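ASCH domain-containing protein (Enterococcus faecalis, PDB 1T62) is of unknown function but carries an ASCH domain of the PUA clan, whose members often bind RNA, so a nucleic-acid-related role is possible. Local coordinates at residues B[94-106]-B[113-125]. Residues are numbered along the deposited sequence; the frame is centred on the assembly and turned at random.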
loop_
_atom_site.group_PDB
_atom_site.type_symbol
_atom_site.label_atom_id
_atom_site.label_comp_id
_atom_site.label_asym_id
_atom_site.label_seq_id
_atom_site.Cartn_x
_atom_site.Cartn_y
_atom_site.Cartn_z
ATOM N N PRO B 94 -4.818 16.198 24.407
ATOM C CA PRO B 94 -3.593 16.920 24.044
ATOM C C PRO B 94 -2.437 15.937 23.985
ATOM O O PRO B 94 -2.301 15.097 24.873
ATOM C CB PRO B 94 -3.432 17.920 25.181
ATOM C CG PRO B 94 -4.837 18.106 25.679
ATOM C CD PRO B 94 -5.337 16.692 25.689
ATOM N N MET B 95 -1.596 16.043 22.961
ATOM C CA MET B 95 -0.489 15.109 22.825
ATOM C C MET B 95 0.418 15.007 24.044
ATOM O O MET B 95 0.845 13.914 24.403
ATOM C CB MET B 95 0.349 15.448 21.604
ATOM C CG MET B 95 1.178 14.276 21.176
ATOM S SD MET B 95 1.948 14.548 19.600
ATOM C CE MET B 95 3.555 13.816 19.878
ATOM N N ASN B 96 0.702 16.142 24.679
ATOM C CA ASN B 96 1.568 16.192 25.857
ATOM C C ASN B 96 0.916 15.629 27.115
ATOM O O ASN B 96 1.525 15.624 28.184
ATOM C CB ASN B 96 2.001 17.635 26.124
ATOM C CG ASN B 96 0.827 18.558 26.407
ATOM O OD1 ASN B 96 0.989 19.771 26.494
ATOM N ND2 ASN B 96 -0.358 17.987 26.555
ATOM N N LYS B 97 -0.321 15.157 26.982
ATOM C CA LYS B 97 -1.074 14.597 28.103
ATOM C C LYS B 97 -1.382 13.109 27.948
ATOM O O LYS B 97 -2.160 12.570 28.724
ATOM C CB LYS B 97 -2.397 15.353 28.272
ATOM C CG LYS B 97 -2.397 16.415 29.366
ATOM C CD LYS B 97 -3.634 17.331 29.295
ATOM C CE LYS B 97 -4.970 16.565 29.381
ATOM N NZ LYS B 97 -6.185 17.456 29.313
ATOM N N VAL B 98 -0.791 12.430 26.967
ATOM C CA VAL B 98 -1.098 11.011 26.794
ATOM C C VAL B 98 -0.547 10.132 27.924
ATOM O O VAL B 98 0.582 10.320 28.388
ATOM C CB VAL B 98 -0.575 10.466 25.436
ATOM C CG1 VAL B 98 -1.008 11.383 24.303
ATOM C CG2 VAL B 98 0.933 10.312 25.474
ATOM N N SER B 99 -1.360 9.170 28.357
ATOM C CA SER B 99 -0.998 8.234 29.423
ATOM C C SER B 99 -0.254 7.062 28.822
ATOM O O SER B 99 -0.483 6.726 27.664
ATOM C CB SER B 99 -2.249 7.688 30.086
ATOM O OG SER B 99 -2.951 6.858 29.179
ATOM N N GLU B 100 0.621 6.425 29.593
ATOM C CA GLU B 100 1.348 5.281 29.066
ATOM C C GLU B 100 0.326 4.208 28.684
ATOM O O GLU B 100 0.591 3.331 27.855
ATOM C CB GLU B 100 2.327 4.749 30.106
ATOM C CG GLU B 100 1.733 4.524 31.471
ATOM C CD GLU B 100 2.701 3.817 32.402
ATOM O OE1 GLU B 100 2.425 3.750 33.623
ATOM O OE2 GLU B 100 3.741 3.321 31.910
ATOM N N SER B 101 -0.850 4.309 29.298
ATOM C CA SER B 101 -1.963 3.398 29.055
ATOM C C SER B 101 -2.290 3.400 27.568
ATOM O O SER B 101 -2.333 2.357 26.914
ATOM C CB SER B 101 -3.177 3.873 29.857
ATOM O OG SER B 101 -4.344 3.135 29.547
ATOM N N PHE B 102 -2.523 4.590 27.032
ATOM C CA PHE B 102 -2.839 4.719 25.627
ATOM C C PHE B 102 -1.657 4.307 24.749
ATOM O O PHE B 102 -1.855 3.743 23.671
ATOM C CB PHE B 102 -3.269 6.164 25.313
ATOM C CG PHE B 102 -3.538 6.424 23.846
ATOM C CD1 PHE B 102 -2.507 6.800 22.984
ATOM C CD2 PHE B 102 -4.812 6.267 23.324
ATOM C CE1 PHE B 102 -2.744 7.014 21.617
ATOM C CE2 PHE B 102 -5.058 6.478 21.955
ATOM C CZ PHE B 102 -4.017 6.852 21.101
ATOM N N ALA B 103 -0.434 4.571 25.203
ATOM C CA ALA B 103 0.732 4.230 24.402
ATOM C C ALA B 103 0.928 2.727 24.237
ATOM O O ALA B 103 1.338 2.270 23.173
ATOM C CB ALA B 103 1.964 4.854 24.990
ATOM N N GLN B 104 0.638 1.952 25.277
ATOM C CA GLN B 104 0.795 0.505 25.186
ATOM C C GLN B 104 -0.273 -0.035 24.233
ATOM O O GLN B 104 -0.018 -0.935 23.415
ATOM C CB GLN B 104 0.679 -0.128 26.580
ATOM C CG GLN B 104 1.671 0.471 27.584
ATOM C CD GLN B 104 1.715 -0.268 28.910
ATOM O OE1 GLN B 104 0.680 -0.676 29.445
ATOM N NE2 GLN B 104 2.917 -0.428 29.457
ATOM N N ALA B 105 -1.468 0.534 24.337
ATOM C CA ALA B 105 -2.564 0.153 23.467
ATOM C C ALA B 105 -2.164 0.477 22.024
ATOM O O ALA B 105 -2.500 -0.259 21.095
ATOM C CB ALA B 105 -3.793 0.925 23.839
ATOM N N GLU B 106 -1.431 1.584 21.868
ATOM C CA GLU B 106 -0.948 2.102 20.583
ATOM C C GLU B 106 0.064 1.195 19.893
ATOM O O GLU B 106 0.322 1.344 18.688
ATOM C CB GLU B 106 -0.316 3.472 20.808
ATOM C CG GLU B 106 -0.995 4.607 20.087
ATOM C CD GLU B 106 -0.385 4.896 18.732
ATOM O OE1 GLU B 106 -0.790 5.898 18.108
ATOM O OE2 GLU B 106 0.495 4.127 18.286
ATOM N N LEU B 113 7.422 6.887 27.288
ATOM C CA LEU B 113 6.646 8.028 26.782
ATOM C C LEU B 113 7.472 9.053 26.016
ATOM O O LEU B 113 7.041 9.551 24.969
ATOM C CB LEU B 113 5.895 8.729 27.910
ATOM C CG LEU B 113 4.560 8.080 28.274
ATOM C CD1 LEU B 113 3.923 8.832 29.423
ATOM C CD2 LEU B 113 3.643 8.095 27.076
ATOM N N ASP B 114 8.658 9.366 26.529
ATOM C CA ASP B 114 9.523 10.328 25.865
ATOM C C ASP B 114 9.764 9.885 24.427
ATOM O O ASP B 114 9.821 10.706 23.511
ATOM C CB ASP B 114 10.848 10.456 26.613
ATOM C CG ASP B 114 10.677 11.064 27.989
ATOM O OD1 ASP B 114 10.013 10.437 28.846
ATOM O OD2 ASP B 114 11.203 12.176 28.213
ATOM N N TYR B 115 9.896 8.579 24.230
ATOM C CA TYR B 115 10.112 8.043 22.897
ATOM C C TYR B 115 8.806 8.032 22.114
ATOM O O TYR B 115 8.755 8.475 20.965
ATOM C CB TYR B 115 10.674 6.622 22.958
ATOM C CG TYR B 115 10.833 6.015 21.583
ATOM C CD1 TYR B 115 9.746 5.434 20.925
ATOM C CD2 TYR B 115 12.044 6.114 20.894
ATOM C CE1 TYR B 115 9.859 4.978 19.614
ATOM C CE2 TYR B 115 12.168 5.661 19.583
ATOM C CZ TYR B 115 11.071 5.099 18.947
ATOM O OH TYR B 115 11.175 4.689 17.636
ATOM N N TRP B 116 7.759 7.504 22.740
ATOM C CA TRP B 116 6.449 7.431 22.114
ATOM C C TRP B 116 6.134 8.815 21.581
ATOM O O TRP B 116 5.706 8.990 20.429
ATOM C CB TRP B 116 5.391 7.031 23.143
ATOM C CG TRP B 116 4.018 6.880 22.564
ATOM C CD1 TRP B 116 3.420 5.720 22.157
ATOM C CD2 TRP B 116 3.091 7.932 22.274
ATOM N NE1 TRP B 116 2.179 5.987 21.626
ATOM C CE2 TRP B 116 1.954 7.337 21.686
ATOM C CE3 TRP B 116 3.114 9.322 22.454
ATOM C CZ2 TRP B 116 0.848 8.083 21.274
ATOM C CZ3 TRP B 116 2.017 10.064 22.048
ATOM C CH2 TRP B 116 0.896 9.440 21.462
ATOM N N TYR B 117 6.364 9.801 22.437
ATOM C CA TYR B 117 6.102 11.178 22.085
ATOM C C TYR B 117 7.001 11.648 20.947
ATOM O O TYR B 117 6.513 12.223 19.982
ATOM C CB TYR B 117 6.278 12.063 23.309
ATOM C CG TYR B 117 5.862 13.477 23.054
ATOM C CD1 TYR B 117 6.661 14.335 22.300
ATOM C CD2 TYR B 117 4.646 13.954 23.536
ATOM C CE1 TYR B 117 6.260 15.629 22.034
ATOM C CE2 TYR B 117 4.234 15.255 23.271
ATOM C CZ TYR B 117 5.047 16.082 22.524
ATOM O OH TYR B 117 4.641 17.367 22.273
ATOM N N GLU B 118 8.306 11.409 21.047
ATOM C CA GLU B 118 9.216 11.822 19.976
ATOM C C GLU B 118 8.775 11.216 18.639
ATOM O O GLU B 118 8.705 11.902 17.612
ATOM C CB GLU B 118 10.650 11.394 20.274
ATOM C CG GLU B 118 11.633 11.944 19.255
ATOM C CD GLU B 118 13.054 11.465 19.477
ATOM O OE1 GLU B 118 13.928 11.799 18.640
ATOM O OE2 GLU B 118 13.297 10.759 20.484
ATOM N N GLU B 119 8.471 9.924 18.666
ATOM C CA GLU B 119 8.020 9.219 17.475
ATOM C C GLU B 119 6.856 9.965 16.820
ATOM O O GLU B 119 6.949 10.388 15.670
ATOM C CB GLU B 119 7.596 7.793 17.848
ATOM C CG GLU B 119 7.117 6.935 16.683
ATOM C CD GLU B 119 6.937 5.469 17.074
ATOM O OE1 GLU B 119 6.274 5.202 18.099
ATOM O OE2 GLU B 119 7.451 4.582 16.357
ATOM N N HIS B 120 5.773 10.148 17.564
ATOM C CA HIS B 120 4.599 10.821 17.032
ATOM C C HIS B 120 4.814 12.289 16.666
ATOM O O HIS B 120 4.209 12.800 15.718
ATOM C CB HIS B 120 3.438 10.689 18.022
ATOM C CG HIS B 120 2.907 9.294 18.138
ATOM N ND1 HIS B 120 3.672 8.240 18.593
ATOM C CD2 HIS B 120 1.694 8.775 17.835
ATOM C CE1 HIS B 120 2.952 7.132 18.566
ATOM N NE2 HIS B 120 1.748 7.429 18.111
ATOM N N ALA B 121 5.668 12.974 17.419
ATOM C CA ALA B 121 5.945 14.374 17.151
ATOM C C ALA B 121 6.397 14.473 15.692
ATOM O O ALA B 121 5.903 15.292 14.921
ATOM C CB ALA B 121 7.034 14.870 18.094
ATOM N N ARG B 122 7.329 13.605 15.321
ATOM C CA ARG B 122 7.854 13.564 13.964
ATOM C C ARG B 122 6.770 13.208 12.946
ATOM O O ARG B 122 6.582 13.910 11.954
ATOM C CB ARG B 122 8.995 12.545 13.884
ATOM C CG ARG B 122 9.583 12.379 12.502
ATOM C CD ARG B 122 10.931 11.696 12.566
ATOM N NE ARG B 122 10.889 10.424 13.287
ATOM C CZ ARG B 122 10.167 9.367 12.917
ATOM N NH1 ARG B 122 9.407 9.418 11.822
ATOM N NH2 ARG B 122 10.218 8.250 13.642
ATOM N N PHE B 123 6.068 12.109 13.198
ATOM C CA PHE B 123 5.008 11.651 12.319
ATOM C C PHE B 123 4.059 12.789 11.946
ATOM O O PHE B 123 3.839 13.064 10.768
ATOM C CB PHE B 123 4.218 10.531 12.999
ATOM C CG PHE B 123 3.213 9.873 12.103
ATOM C CD1 PHE B 123 3.625 9.025 11.081
ATOM C CD2 PHE B 123 1.852 10.122 12.260
ATOM C CE1 PHE B 123 2.700 8.430 10.227
ATOM C CE2 PHE B 123 0.916 9.532 11.410
ATOM C CZ PHE B 123 1.343 8.684 10.390
ATOM N N PHE B 124 3.495 13.448 12.951
ATOM C CA PHE B 124 2.568 14.540 12.697
ATOM C C PHE B 124 3.271 15.767 12.132
ATOM O O PHE B 124 2.667 16.558 11.408
ATOM C CB PHE B 124 1.817 14.900 13.976
ATOM C CG PHE B 124 0.959 13.786 14.502
ATOM C CD1 PHE B 124 1.303 13.119 15.675
ATOM C CD2 PHE B 124 -0.196 13.400 13.817
ATOM C CE1 PHE B 124 0.515 12.084 16.166
ATOM C CE2 PHE B 124 -0.996 12.363 14.297
ATOM C CZ PHE B 124 -0.640 11.703 15.476
ATOM N N LYS B 125 4.544 15.930 12.471
ATOM C CA LYS B 125 5.318 17.055 11.956
ATOM C C LYS B 125 5.199 16.985 10.438
ATOM O O LYS B 125 4.780 17.947 9.782
ATOM C CB LYS B 125 6.789 16.919 12.373
ATOM C CG LYS B 125 7.746 17.971 11.806
ATOM C CD LYS B 125 7.428 19.369 12.322
ATOM C CE LYS B 125 8.486 20.401 11.911
ATOM N NZ LYS B 125 9.739 20.311 12.715
#
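Trp116 of helix 113-128 reaches across to segment 94-106 with its CG anti to the backbone N (chi1 -178°), which sends the indole out between Ala103, Val98, Phe102 and Glu106. From CB the chain runs to the five-membered ring, where the methyl CB of Ala103 lies over one face in a CH-pi contact, 3.6 Å from the ring centroid. Next along the ring, beside NE1, the CB of Glu106 lies at the ring edge, near the indole plane. On the benzo side, CZ2 comes to the edge of the Phe102 ring, meeting CE1 at 3.8 Å. The far corner, CZ3 and CH2, runs into the two methyls of Val98, with CZ3 and Val98 CG2 3.6 Å apart.

The helical segments 100-105 and 113-125, their axes at 63°, belong to the ASCH domain and pack beside its mixed sheet: Phe102 continues to Cys52 and Cys143 on strands 50-54 and 140-151, and Phe124 touches Leu141.

One turn after Trp116, His120 lays CE1 over a face of the indole, offset toward its rim. ND1 of His120 donates to Trp116 O at 2.8 Å, a bent bond (140°), while His120 N reaches the same oxygen from the opposite face of the carbonyl plane. The other ring nitrogen, NE2, donates a hydrogen bond to Glu106 OE1, 3.0 Å, although the position of that carboxylate oxygen is less certain.

Beside the next turn of the helix, Met95 of the 3-10 turn 95-97 is extended through chi2, then bends at chi3 to set CE over the centre of the Tyr117 ring in a CH-pi contact, 3.6 Å from its centroid and almost on the normal. CE also touches CB of His120, and SD approaches Phe124 obliquely in a Met-aromatic contact. Tyr117 OH is hydrogen-bonded to Pro137 O.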